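PDB 6KXD: ketosynthase from Streptomyces sp. MSC090213JE08, which probably serves as the chain length factor paired with a condensing ketosynthase in the highly reducing type II polyketide synthase of ishigamide biosynthesis. Local coordinates for residues B[89-94]-B[159-164]; B[118-123]-B[171-176]; B[123-128]-B[210-215]; B[176-181]-B[359-364]; B[203-208]-B[231-236]. All coordinates share one frame; numbering follows the deposited sequence.

Contact 1: B[89-94]-B[159-164]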
# COMPACT_ATOMS: atom_id res chain seq x y z
N ALA B 89 -15.92 -0.56 7.58
CA ALA B 89 -17.37 -0.65 7.42
C ALA B 89 -17.79 0.01 6.12
O ALA B 89 -18.61 -0.52 5.37
CB ALA B 89 -18.07 -0.03 8.59
N LEU B 90 -17.22 1.19 5.84
CA LEU B 90 -17.61 1.87 4.63
C LEU B 90 -17.26 1.06 3.39
O LEU B 90 -18.03 1.04 2.40
CB LEU B 90 -16.87 3.20 4.57
CG LEU B 90 -17.36 4.23 5.57
CD1 LEU B 90 -16.32 5.31 5.64
CD2 LEU B 90 -18.72 4.76 5.21
N ALA B 91 -16.06 0.48 3.39
CA ALA B 91 -15.57 -0.35 2.30
C ALA B 91 -16.51 -1.53 2.13
O ALA B 91 -16.84 -1.92 0.99
CB ALA B 91 -14.18 -0.83 2.54
N LEU B 92 -16.92 -2.12 3.26
CA LEU B 92 -17.75 -3.37 3.16
C LEU B 92 -19.11 -3.04 2.57
O LEU B 92 -19.58 -3.79 1.71
CB LEU B 92 -17.90 -4.06 4.51
CG LEU B 92 -16.62 -4.64 5.09
CD1 LEU B 92 -16.87 -5.36 6.41
CD2 LEU B 92 -15.92 -5.55 4.12
N VAL B 93 -19.70 -1.95 3.04
CA VAL B 93 -21.00 -1.56 2.56
C VAL B 93 -20.86 -1.22 1.08
O VAL B 93 -21.65 -1.64 0.27
CB VAL B 93 -21.62 -0.41 3.35
CG1 VAL B 93 -22.93 0.03 2.68
CG2 VAL B 93 -21.89 -0.82 4.79
N ALA B 94 -19.77 -0.57 0.71
CA ALA B 94 -19.61 -0.25 -0.68
C ALA B 94 -19.46 -1.53 -1.50
O ALA B 94 -19.96 -1.60 -2.64
CB ALA B 94 -18.44 0.68 -0.88
N GLY B 159 -8.79 -6.60 2.95
CA GLY B 159 -8.81 -7.97 3.45
C GLY B 159 -10.20 -8.38 3.91
O GLY B 159 -10.64 -9.51 3.61
N ALA B 160 -10.87 -7.48 4.64
CA ALA B 160 -12.25 -7.72 5.10
C ALA B 160 -13.18 -7.91 3.90
O ALA B 160 -14.11 -8.75 3.95
CB ALA B 160 -12.76 -6.61 5.97
N THR B 161 -12.98 -7.11 2.86
CA THR B 161 -13.81 -7.21 1.65
C THR B 161 -13.67 -8.62 1.09
O THR B 161 -14.66 -9.26 0.69
CB THR B 161 -13.41 -6.13 0.65
OG1 THR B 161 -13.56 -4.87 1.29
CG2 THR B 161 -14.22 -6.16 -0.61
N ALA B 162 -12.44 -9.11 1.07
CA ALA B 162 -12.13 -10.45 0.54
C ALA B 162 -12.75 -11.54 1.41
O ALA B 162 -13.27 -12.52 0.84
CB ALA B 162 -10.66 -10.62 0.42
N ILE B 163 -12.72 -11.35 2.73
CA ILE B 163 -13.33 -12.34 3.65
C ILE B 163 -14.82 -12.35 3.37
O ILE B 163 -15.40 -13.40 3.19
CB ILE B 163 -13.04 -12.02 5.12
CG1 ILE B 163 -11.56 -12.28 5.43
CG2 ILE B 163 -13.97 -12.78 6.09
CD1 ILE B 163 -11.12 -11.61 6.69
N ARG B 164 -15.40 -11.15 3.28
CA ARG B 164 -16.82 -10.98 3.13
C ARG B 164 -17.34 -11.64 1.84
O ARG B 164 -18.37 -12.25 1.89
CB ARG B 164 -17.18 -9.50 3.14
CG ARG B 164 -18.68 -9.26 3.10
CD ARG B 164 -18.98 -7.80 3.32
NE ARG B 164 -20.40 -7.54 3.40
CZ ARG B 164 -21.11 -7.70 4.47
NH1 ARG B 164 -20.53 -8.25 5.54
NH2 ARG B 164 -22.39 -7.40 4.47
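L92 lies across the facing surface of helix 156-165, and one of its branches makes most of the contact. With CG beside the backbone N and anti to the carbonyl carbon (chi1 -67°), the leucine projects outward from its own helix, and CD2 reaches the neighbouring one. There the methyl sits over backbone as much as side chain: L92 CD2 is 3.6 Å from T161 N and 3.8 Å from A160 CB. T161 OG1 also turns to this methyl, at 3.7 Å, although its polar partner is A157 O one helical turn back. R164 borders the other side of the leucine. Its chain runs extended from CG to NE, bringing R164 CD to 3.9 Å from L92 CD2 and carrying the guanidinium on to a salt bridge with D96 of the opposing helix. With the small residues A91 and A160 facing across, the axes come to 9.3 Å at a crossing angle of -40°. The two helices pack side by side over the sheet of the N-terminal half of the thiolase fold: helix 86-99 lies on strands 20-29 and 229-240 and on helix 72-76, whereas helix 156-165 turns A162 and I163 toward the partner ketosynthase chain.

Contact 2: B[118-123]-B[171-176]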
# COMPACT_ATOMS: atom_id res chain seq x y z
N LEU B 118 -7.64 -1.25 -2.80
CA LEU B 118 -8.24 -0.15 -2.15
C LEU B 118 -7.18 0.91 -1.85
O LEU B 118 -6.14 0.58 -1.34
CB LEU B 118 -8.88 -0.61 -0.85
CG LEU B 118 -9.77 0.41 -0.16
CD1 LEU B 118 -11.04 0.73 -0.96
CD2 LEU B 118 -10.17 -0.07 1.24
N GLY B 119 -7.47 2.16 -2.21
CA GLY B 119 -6.61 3.29 -1.81
C GLY B 119 -7.08 3.91 -0.48
O GLY B 119 -8.28 4.04 -0.16
N ILE B 120 -6.09 4.34 0.31
CA ILE B 120 -6.32 4.92 1.62
C ILE B 120 -5.36 6.10 1.76
O ILE B 120 -4.52 6.28 0.90
CB ILE B 120 -6.07 3.90 2.74
CG1 ILE B 120 -4.63 3.37 2.71
CG2 ILE B 120 -7.10 2.79 2.68
CD1 ILE B 120 -4.21 2.52 3.92
N THR B 121 -5.53 6.84 2.85
CA THR B 121 -4.58 7.87 3.29
C THR B 121 -3.66 7.24 4.33
O THR B 121 -2.45 7.03 4.13
CB THR B 121 -5.31 9.11 3.82
OG1 THR B 121 -6.18 9.67 2.84
CG2 THR B 121 -4.35 10.19 4.26
N MET B 122 -4.27 6.83 5.44
CA MET B 122 -3.50 6.23 6.48
C MET B 122 -4.40 5.34 7.31
O MET B 122 -4.19 5.17 8.50
CB MET B 122 -2.89 7.33 7.35
CG MET B 122 -1.76 6.87 8.22
SD MET B 122 -0.58 5.85 7.39
CE MET B 122 0.51 5.40 8.74
N GLY B 123 -5.33 4.66 6.65
CA GLY B 123 -6.19 3.71 7.35
C GLY B 123 -7.12 4.38 8.37
O GLY B 123 -7.57 5.53 8.24
N ASN B 171 -5.03 -9.07 -3.43
CA ASN B 171 -5.64 -8.23 -2.46
C ASN B 171 -4.61 -7.20 -2.03
O ASN B 171 -3.66 -7.57 -1.37
CB ASN B 171 -6.12 -9.02 -1.26
CG ASN B 171 -7.09 -8.23 -0.42
OD1 ASN B 171 -6.68 -7.56 0.52
ND2 ASN B 171 -8.37 -8.35 -0.74
N THR B 172 -4.82 -5.94 -2.43
CA THR B 172 -3.84 -4.93 -2.24
C THR B 172 -4.50 -3.69 -1.64
O THR B 172 -5.65 -3.36 -1.88
CB THR B 172 -3.15 -4.58 -3.56
OG1 THR B 172 -2.69 -5.79 -4.14
CG2 THR B 172 -1.98 -3.64 -3.37
N THR B 173 -3.72 -2.96 -0.83
CA THR B 173 -4.10 -1.68 -0.34
C THR B 173 -2.95 -0.74 -0.69
O THR B 173 -1.77 -1.15 -0.57
CB THR B 173 -4.33 -1.67 1.18
OG1 THR B 173 -5.29 -2.70 1.39
CG2 THR B 173 -4.86 -0.37 1.71
N VAL B 174 -3.30 0.44 -1.18
CA VAL B 174 -2.30 1.41 -1.57
C VAL B 174 -2.68 2.70 -0.86
O VAL B 174 -3.80 2.97 -0.57
CB VAL B 174 -2.16 1.63 -3.09
CG1 VAL B 174 -1.69 0.37 -3.79
CG2 VAL B 174 -3.45 2.18 -3.71
N ALA B 175 -1.67 3.47 -0.49
CA ALA B 175 -1.92 4.71 0.18
C ALA B 175 -1.89 5.80 -0.89
O ALA B 175 -2.03 5.51 -2.04
CB ALA B 175 -0.88 4.93 1.25
N GLY B 176 -1.69 7.06 -0.50
CA GLY B 176 -1.62 8.11 -1.50
C GLY B 176 -2.64 9.19 -1.27
O GLY B 176 -2.65 10.20 -1.99
O HOH W 1 -1.19 8.33 2.08
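L118 and G119 pair in parallel with T173 and V174, linked by the alternating backbone bonds L118 N to T172 O, V174 N to L118 O and I120 N to V174 O. This is part of the N-terminal half of the thiolase fold, where strand 114-119 stands between 171-174 and 199-206. The third bond, 2.8 Å from I120 N to V174 O, carries the pairing past the end of the regular strands into the loops that follow.

Beside it, the side chains of I120 and T173 cross at about a right angle. I120 CG1 takes the crowded position between the backbone N and the carbonyl carbon (chi1 59°), which puts it 3.4 Å from V174 O and directs CD1 to T173 CG2 at 3.7 Å. The threonine methyl also rests against L118 O. Beyond the sheet-like part, A175 CB lies 3.9 Å from T121 O, while T121 itself turns its hydroxyl to E206.

Strand 171-174 also faces the partner ketosynthase chain: N171 OD1 bonds to N398 of that chain, and T173 and A175 make backbone bonds to it, consistent with a sheet continued across the dimer as in other condensing enzymes. Where the strands part, one water bridges the two backbones, donating to T121 O at 2.7 Å and accepting from G176 N at 2.9 Å.

Contact 3: B[123-128]-B[210-215]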
# COMPACT_ATOMS: atom_id res chain seq x y z
N GLY B 123 -5.33 4.66 6.65
CA GLY B 123 -6.19 3.71 7.35
C GLY B 123 -7.12 4.38 8.37
O GLY B 123 -7.57 5.53 8.24
N SER B 124 -7.47 3.61 9.41
CA SER B 124 -8.33 4.12 10.44
C SER B 124 -7.43 4.83 11.45
O SER B 124 -6.79 4.20 12.28
CB SER B 124 -9.12 3.07 11.16
OG SER B 124 -9.87 3.69 12.19
N LEU B 125 -7.34 6.15 11.33
CA LEU B 125 -6.62 6.87 12.37
C LEU B 125 -7.40 6.81 13.69
O LEU B 125 -6.80 6.97 14.72
CB LEU B 125 -6.41 8.31 11.94
CG LEU B 125 -5.42 8.43 10.81
CD1 LEU B 125 -5.59 9.78 10.07
CD2 LEU B 125 -4.01 8.22 11.32
N GLU B 126 -8.71 6.59 13.63
CA GLU B 126 -9.48 6.41 14.86
C GLU B 126 -8.96 5.16 15.60
O GLU B 126 -8.76 5.20 16.83
CB GLU B 126 -10.96 6.27 14.59
CG GLU B 126 -11.78 6.05 15.86
CD GLU B 126 -13.27 6.02 15.64
OE1 GLU B 126 -13.71 5.76 14.51
OE2 GLU B 126 -14.00 6.27 16.61
N ASN B 127 -8.73 4.07 14.87
CA ASN B 127 -8.30 2.84 15.49
C ASN B 127 -6.92 3.04 16.15
O ASN B 127 -6.72 2.68 17.34
CB ASN B 127 -8.30 1.69 14.48
CG ASN B 127 -7.83 0.40 15.07
OD1 ASN B 127 -6.67 0.27 15.36
ND2 ASN B 127 -8.74 -0.56 15.21
N VAL B 128 -5.98 3.61 15.40
CA VAL B 128 -4.62 3.62 15.79
C VAL B 128 -4.46 4.61 16.96
O VAL B 128 -3.67 4.33 17.86
CB VAL B 128 -3.67 3.95 14.63
CG1 VAL B 128 -3.86 5.37 14.15
CG2 VAL B 128 -2.22 3.71 15.03
N ALA B 210 -12.59 11.87 14.63
CA ALA B 210 -12.04 13.02 15.36
C ALA B 210 -10.51 13.05 15.19
O ALA B 210 -9.90 14.13 15.02
CB ALA B 210 -12.44 12.96 16.83
N ALA B 211 -9.87 11.89 15.13
CA ALA B 211 -8.43 11.89 14.99
C ALA B 211 -8.00 12.52 13.65
O ALA B 211 -7.17 13.49 13.59
CB ALA B 211 -7.89 10.50 15.17
N HIS B 212 -8.57 11.99 12.58
CA HIS B 212 -8.40 12.52 11.23
C HIS B 212 -8.65 14.03 11.19
O HIS B 212 -7.83 14.78 10.66
CB HIS B 212 -9.32 11.79 10.26
CG HIS B 212 -9.11 12.21 8.85
ND1 HIS B 212 -10.13 12.72 8.10
CD2 HIS B 212 -8.00 12.25 8.10
CE1 HIS B 212 -9.65 13.03 6.91
NE2 HIS B 212 -8.35 12.76 6.89
N ALA B 213 -9.80 14.46 11.72
CA ALA B 213 -10.17 15.86 11.68
C ALA B 213 -9.11 16.69 12.39
O ALA B 213 -8.66 17.69 11.86
CB ALA B 213 -11.53 16.09 12.28
N TRP B 214 -8.70 16.27 13.59
CA TRP B 214 -7.66 17.02 14.35
C TRP B 214 -6.32 16.98 13.63
O TRP B 214 -5.61 17.98 13.56
CB TRP B 214 -7.60 16.47 15.79
CG TRP B 214 -8.70 17.03 16.62
CD1 TRP B 214 -9.80 16.39 17.09
CD2 TRP B 214 -8.81 18.40 17.05
NE1 TRP B 214 -10.59 17.27 17.78
CE2 TRP B 214 -10.01 18.50 17.78
CE3 TRP B 214 -8.02 19.54 16.86
CZ2 TRP B 214 -10.43 19.71 18.34
CZ3 TRP B 214 -8.43 20.73 17.43
CH2 TRP B 214 -9.63 20.81 18.13
N PHE B 215 -5.95 15.83 13.06
CA PHE B 215 -4.66 15.76 12.41
C PHE B 215 -4.63 16.65 11.18
O PHE B 215 -3.61 17.29 10.90
CB PHE B 215 -4.29 14.33 12.03
CG PHE B 215 -3.84 13.47 13.18
CD1 PHE B 215 -3.53 14.02 14.41
CD2 PHE B 215 -3.73 12.10 13.02
CE1 PHE B 215 -3.12 13.21 15.46
CE2 PHE B 215 -3.32 11.30 14.08
CZ PHE B 215 -2.98 11.86 15.28
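L125, which meets A211, H212 and F215, is the first residue of a helix capped by S124. The cap is made by the serine hydroxyl oxygen, which accepts from N127 N at 2.9 Å, the N-H pointing at it with an angle of 153°. The same hydroxyl is hydrogen-bonded to E207, so a carboxylate stands close to the start of helix 125-137, where the helix dipole would probably favour its negative charge.

L125 comes next and supplies nearly all the side-chain contact. Its CB lies 4.2 Å from A211 CB, and its carbonyl O is closer still to that methyl, at 3.7 Å. A first torsion of -70°, which turns CG away from the carbonyl carbon, sends the two branches on to different rings: L125 CD1 comes to the edge of the imidazole, 4.0 Å from H212 CD2, and L125 CD2 to the edge of the phenyl ring, 4.2 Å from F215 CE2. Both methyls lie near the planes of the rings they touch rather than over their faces. The arrangement is a serine N-cap on helix 125-137, with the first turn packed against the start of helix 210-219, within the ketoacyl synthase N-terminal domain. L125 and F215 also pack on I119 and I143 of the partner ketosynthase chain, which places this helix pair at the dimer interface.

E126 follows at the border of the contact, its backbone N 4.3 Å from A211 CB.

Contact 4: B[176-181]-B[359-364]. With EDO (1,2-ethanediol), chain D.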
# COMPACT_ATOMS: atom_id res chain seq x y z
N GLY B 176 -1.69 7.06 -0.50
CA GLY B 176 -1.62 8.11 -1.50
C GLY B 176 -2.64 9.19 -1.27
O GLY B 176 -2.65 10.20 -1.99
N GLY B 177 -3.55 9.00 -0.32
CA GLY B 177 -4.50 10.03 -0.04
C GLY B 177 -5.39 10.34 -1.23
O GLY B 177 -6.00 9.45 -1.84
N ARG B 178 -5.50 11.62 -1.61
CA ARG B 178 -6.44 11.96 -2.66
C ARG B 178 -6.15 11.27 -4.00
O ARG B 178 -7.07 11.12 -4.81
CB ARG B 178 -6.44 13.46 -2.90
CG ARG B 178 -6.80 14.24 -1.67
CD ARG B 178 -7.51 15.52 -2.09
NE ARG B 178 -7.56 16.37 -0.93
CZ ARG B 178 -6.52 17.08 -0.47
NH1 ARG B 178 -5.40 17.17 -1.19
NH2 ARG B 178 -6.62 17.71 0.69
N VAL B 179 -4.90 10.87 -4.26
CA VAL B 179 -4.58 10.27 -5.54
C VAL B 179 -4.76 8.75 -5.45
O VAL B 179 -4.56 8.07 -6.46
CB VAL B 179 -3.18 10.59 -6.05
CG1 VAL B 179 -3.06 12.08 -6.26
CG2 VAL B 179 -2.10 10.02 -5.14
N SER B 180 -5.06 8.23 -4.24
CA SER B 180 -4.93 6.79 -4.00
C SER B 180 -5.91 6.01 -4.90
O SER B 180 -5.62 4.86 -5.27
CB SER B 180 -5.14 6.41 -2.53
OG SER B 180 -6.49 6.69 -2.19
N GLY B 181 -7.10 6.54 -5.16
CA GLY B 181 -8.07 5.85 -6.07
C GLY B 181 -7.50 5.68 -7.46
O GLY B 181 -7.72 4.66 -8.12
N ALA B 359 -6.35 14.56 -9.43
CA ALA B 359 -6.23 14.79 -8.00
C ALA B 359 -4.79 15.15 -7.66
O ALA B 359 -3.87 14.78 -8.36
CB ALA B 359 -6.65 13.59 -7.22
N VAL B 360 -4.68 15.90 -6.55
CA VAL B 360 -3.43 16.31 -5.93
C VAL B 360 -3.51 16.00 -4.45
O VAL B 360 -4.53 16.09 -3.85
CB VAL B 360 -3.14 17.81 -6.18
CG1 VAL B 360 -3.05 18.04 -7.66
CG2 VAL B 360 -4.20 18.72 -5.56
N ASP B 361 -2.38 15.60 -3.91
CA ASP B 361 -2.32 15.18 -2.57
C ASP B 361 -1.26 16.02 -1.88
O ASP B 361 -0.28 16.48 -2.51
CB ASP B 361 -2.08 13.69 -2.53
CG ASP B 361 -2.12 13.15 -1.11
OD1 ASP B 361 -3.22 13.17 -0.53
OD2 ASP B 361 -1.04 12.77 -0.59
N ARG B 362 -1.44 16.23 -0.58
CA ARG B 362 -0.49 17.02 0.19
C ARG B 362 0.91 16.45 0.04
O ARG B 362 1.85 17.18 -0.08
CB ARG B 362 -0.84 17.07 1.68
CG ARG B 362 0.31 17.58 2.53
CD ARG B 362 -0.10 18.42 3.72
NE ARG B 362 -1.46 18.14 4.15
CZ ARG B 362 -1.83 17.05 4.80
NH1 ARG B 362 -1.02 16.01 4.90
NH2 ARG B 362 -3.03 17.03 5.36
N ASP B 363 1.04 15.12 0.01
CA ASP B 363 2.34 14.49 0.08
C ASP B 363 3.08 14.59 -1.27
O ASP B 363 4.13 14.01 -1.39
CB ASP B 363 2.19 13.07 0.63
CG ASP B 363 1.62 13.04 2.06
OD1 ASP B 363 1.79 14.03 2.80
OD2 ASP B 363 0.98 12.04 2.42
N GLY B 364 2.54 15.36 -2.24
CA GLY B 364 3.27 15.81 -3.47
C GLY B 364 2.80 15.13 -4.77
O GLY B 364 3.11 15.57 -5.89
C1 EDO D . -1.70 20.12 -1.06
O1 EDO D . -3.04 19.54 -1.04
C2 EDO D . -1.31 21.09 0.06
O2 EDO D . -0.71 22.17 -0.63
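V360 O lies at the edge of the R178 guanidinium, 1° out of its plane, where NH1 donates to it at 3.0 Å. At the edge too is an ethanediol, probably from crystallisation, weakly bonded through O1 to R178 NH1. R178 NH2 forms a salt bridge with D327, so bonds from both NH1 and NH2 help fix the group's rotation. The D361 carboxylate is turned 58° to it and takes other donors. R178 N reaches D361 OD1 at 3.0 Å from above the carboxylate plane, and D363 N approaches D361 OD2, also out of plane, closing an Asx turn inside the type I turn D361-G364; D363 itself forms a salt bridge with R147 of the partner ketosynthase chain. With CG anti to the backbone N (chi1 -175°), the aspartate is carried over G176 and G177, where D361 OD1 comes within 3.4 Å of G177 CA. Next in sequence, V179 packs through CG1 on A359 CB at 4.0 Å. By sequence, R178 probably occupies the place of the nucleophilic cysteine in catalytic ketosynthases. The contact joins the turn that leads into helix 180-193 to the hairpin of strands 354-360 and 365-373 in the C-terminal half, and V179 rests on the second of these strands.

Contact 5: B[203-208]-B[231-236]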
# COMPACT_ATOMS: atom_id res chain seq x y z
N GLY B 203 -10.95 0.83 -5.67
CA GLY B 203 -11.58 2.02 -5.19
C GLY B 203 -10.78 2.60 -4.07
O GLY B 203 -9.60 2.25 -3.94
N SER B 204 -11.41 3.48 -3.31
CA SER B 204 -10.66 4.09 -2.25
C SER B 204 -11.64 4.53 -1.19
O SER B 204 -12.85 4.65 -1.47
CB SER B 204 -9.80 5.17 -2.86
OG SER B 204 -10.58 6.23 -3.41
N ALA B 205 -11.13 4.83 0.03
CA ALA B 205 -12.03 5.04 1.15
C ALA B 205 -11.37 5.91 2.20
O ALA B 205 -10.19 5.76 2.42
CB ALA B 205 -12.43 3.73 1.76
N GLU B 206 -12.20 6.71 2.88
CA GLU B 206 -11.72 7.50 3.97
C GLU B 206 -12.82 7.60 5.01
O GLU B 206 -13.94 7.88 4.68
CB GLU B 206 -11.43 8.91 3.45
CG GLU B 206 -10.71 9.82 4.44
CD GLU B 206 -9.20 9.63 4.56
OE1 GLU B 206 -8.52 9.44 3.52
OE2 GLU B 206 -8.71 9.58 5.71
N GLU B 207 -12.50 7.29 6.26
CA GLU B 207 -13.48 7.44 7.30
C GLU B 207 -13.36 8.85 7.89
O GLU B 207 -12.29 9.45 7.90
CB GLU B 207 -13.28 6.40 8.41
CG GLU B 207 -12.05 6.69 9.25
CD GLU B 207 -11.74 5.71 10.36
OE1 GLU B 207 -12.41 4.64 10.44
OE2 GLU B 207 -10.78 5.98 11.09
N PHE B 208 -14.48 9.36 8.37
CA PHE B 208 -14.45 10.52 9.23
C PHE B 208 -14.14 10.05 10.66
O PHE B 208 -14.66 9.05 11.13
CB PHE B 208 -15.75 11.32 9.17
CG PHE B 208 -15.59 12.59 9.97
CD1 PHE B 208 -15.02 13.71 9.40
CD2 PHE B 208 -15.84 12.59 11.33
CE1 PHE B 208 -14.79 14.84 10.17
CE2 PHE B 208 -15.59 13.72 12.10
CZ PHE B 208 -15.09 14.84 11.51
N GLU B 231 -16.23 11.89 3.95
CA GLU B 231 -15.80 10.55 4.11
C GLU B 231 -16.56 9.68 3.12
O GLU B 231 -17.63 10.05 2.60
CB GLU B 231 -16.07 10.07 5.54
CG GLU B 231 -17.54 10.08 5.88
CD GLU B 231 -17.95 9.31 7.14
OE1 GLU B 231 -17.09 8.64 7.72
OE2 GLU B 231 -19.13 9.38 7.52
N GLY B 232 -16.10 8.45 3.02
CA GLY B 232 -16.84 7.44 2.45
C GLY B 232 -15.97 6.51 1.64
O GLY B 232 -14.76 6.42 1.83
N CYS B 233 -16.60 5.82 0.71
CA CYS B 233 -15.90 4.87 -0.14
C CYS B 233 -16.57 4.81 -1.51
O CYS B 233 -17.78 4.74 -1.62
CB CYS B 233 -15.92 3.47 0.47
SG CYS B 233 -15.21 2.16 -0.57
N GLY B 234 -15.75 4.83 -2.55
CA GLY B 234 -16.18 4.56 -3.89
C GLY B 234 -15.45 3.37 -4.42
O GLY B 234 -14.23 3.25 -4.16
N LEU B 235 -16.17 2.47 -5.11
CA LEU B 235 -15.62 1.28 -5.69
C LEU B 235 -16.15 1.06 -7.10
O LEU B 235 -17.31 1.44 -7.38
CB LEU B 235 -16.04 0.03 -4.90
CG LEU B 235 -15.55 -0.09 -3.46
CD1 LEU B 235 -16.15 -1.35 -2.86
CD2 LEU B 235 -14.03 -0.14 -3.40
N PHE B 236 -15.28 0.48 -7.92
CA PHE B 236 -15.51 0.17 -9.31
C PHE B 236 -15.24 -1.30 -9.57
O PHE B 236 -14.29 -1.88 -9.02
CB PHE B 236 -14.61 1.00 -10.21
CG PHE B 236 -14.74 2.42 -9.83
CD1 PHE B 236 -15.89 3.14 -10.18
CD2 PHE B 236 -13.78 3.01 -9.03
CE1 PHE B 236 -16.03 4.45 -9.78
CE2 PHE B 236 -13.96 4.30 -8.57
CZ PHE B 236 -15.09 5.01 -8.95
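Two torsions bring the E231 carboxylate to F208. E231 CG sits between its backbone N and carbonyl carbon (chi1 62°), and the chain is extended beyond it; the phenylalanine turns its ring off, with CG anti to the backbone N (chi1 -174°), so that N and CB are the atoms nearest the acid. F208 N then donates to E231 OE1 at 2.8 Å, on the anti side and 34° out of the carboxylate plane, while F208 CB lies 3.3 Å from the same oxygen. The other oxygen, OE2, forms a salt bridge with R86 and accepts from V67 N, so both oxygens are held and the rotation of the group is fixed.

This polar link extends an antiparallel strand pair. S204 with G234 and E206 with G232 are hydrogen-bonded pairs, each joined by two backbone bonds, with E206 N to G232 O and G232 N to E206 O both at 2.8 Å. Between them A205 and C233 form a non-hydrogen-bonded pair, CB to CB 3.7 Å. G203 offers no side chain opposite L235, and L235 CD2 settles 3.7 Å from G203 CA.

The pair belongs to the N-terminal half of the thiolase fold. Helix 86-99 packs on the face bearing A205, C233 and L235, with L87 against the alanine and A94 against the other two. On the opposite face S204 OG bonds to A330 O, E206 OE1 bonds to A330 N and T121, and F236 packs on helix 332-344. At the sides, strand 199-206 also pairs with 114-119, and strand 229-240 with 20-29.

Overall arrangement
From the N terminus, contact 1 closes a loop from helix 86-99 to helix 156-165. Contact 2 opens within that loop and closes just after it, so the two cross, and contact 3, running from 123-128 to 210-215, crosses both. G176 ends contact 2 and begins contact 4, whose long loop to 359-364 reaches into the C-terminal half; contact 4 crosses contact 3 and encloses contact 5. Contact 3 also crosses contact 5. Contacts 2 and 5 share a sheet, joined by G119 N and G203 O, while contact 1 lays helix 86-99 on the strands of contact 5. Just past its strand, segment 203-208 meets the start of helix 125-137 in contact 3.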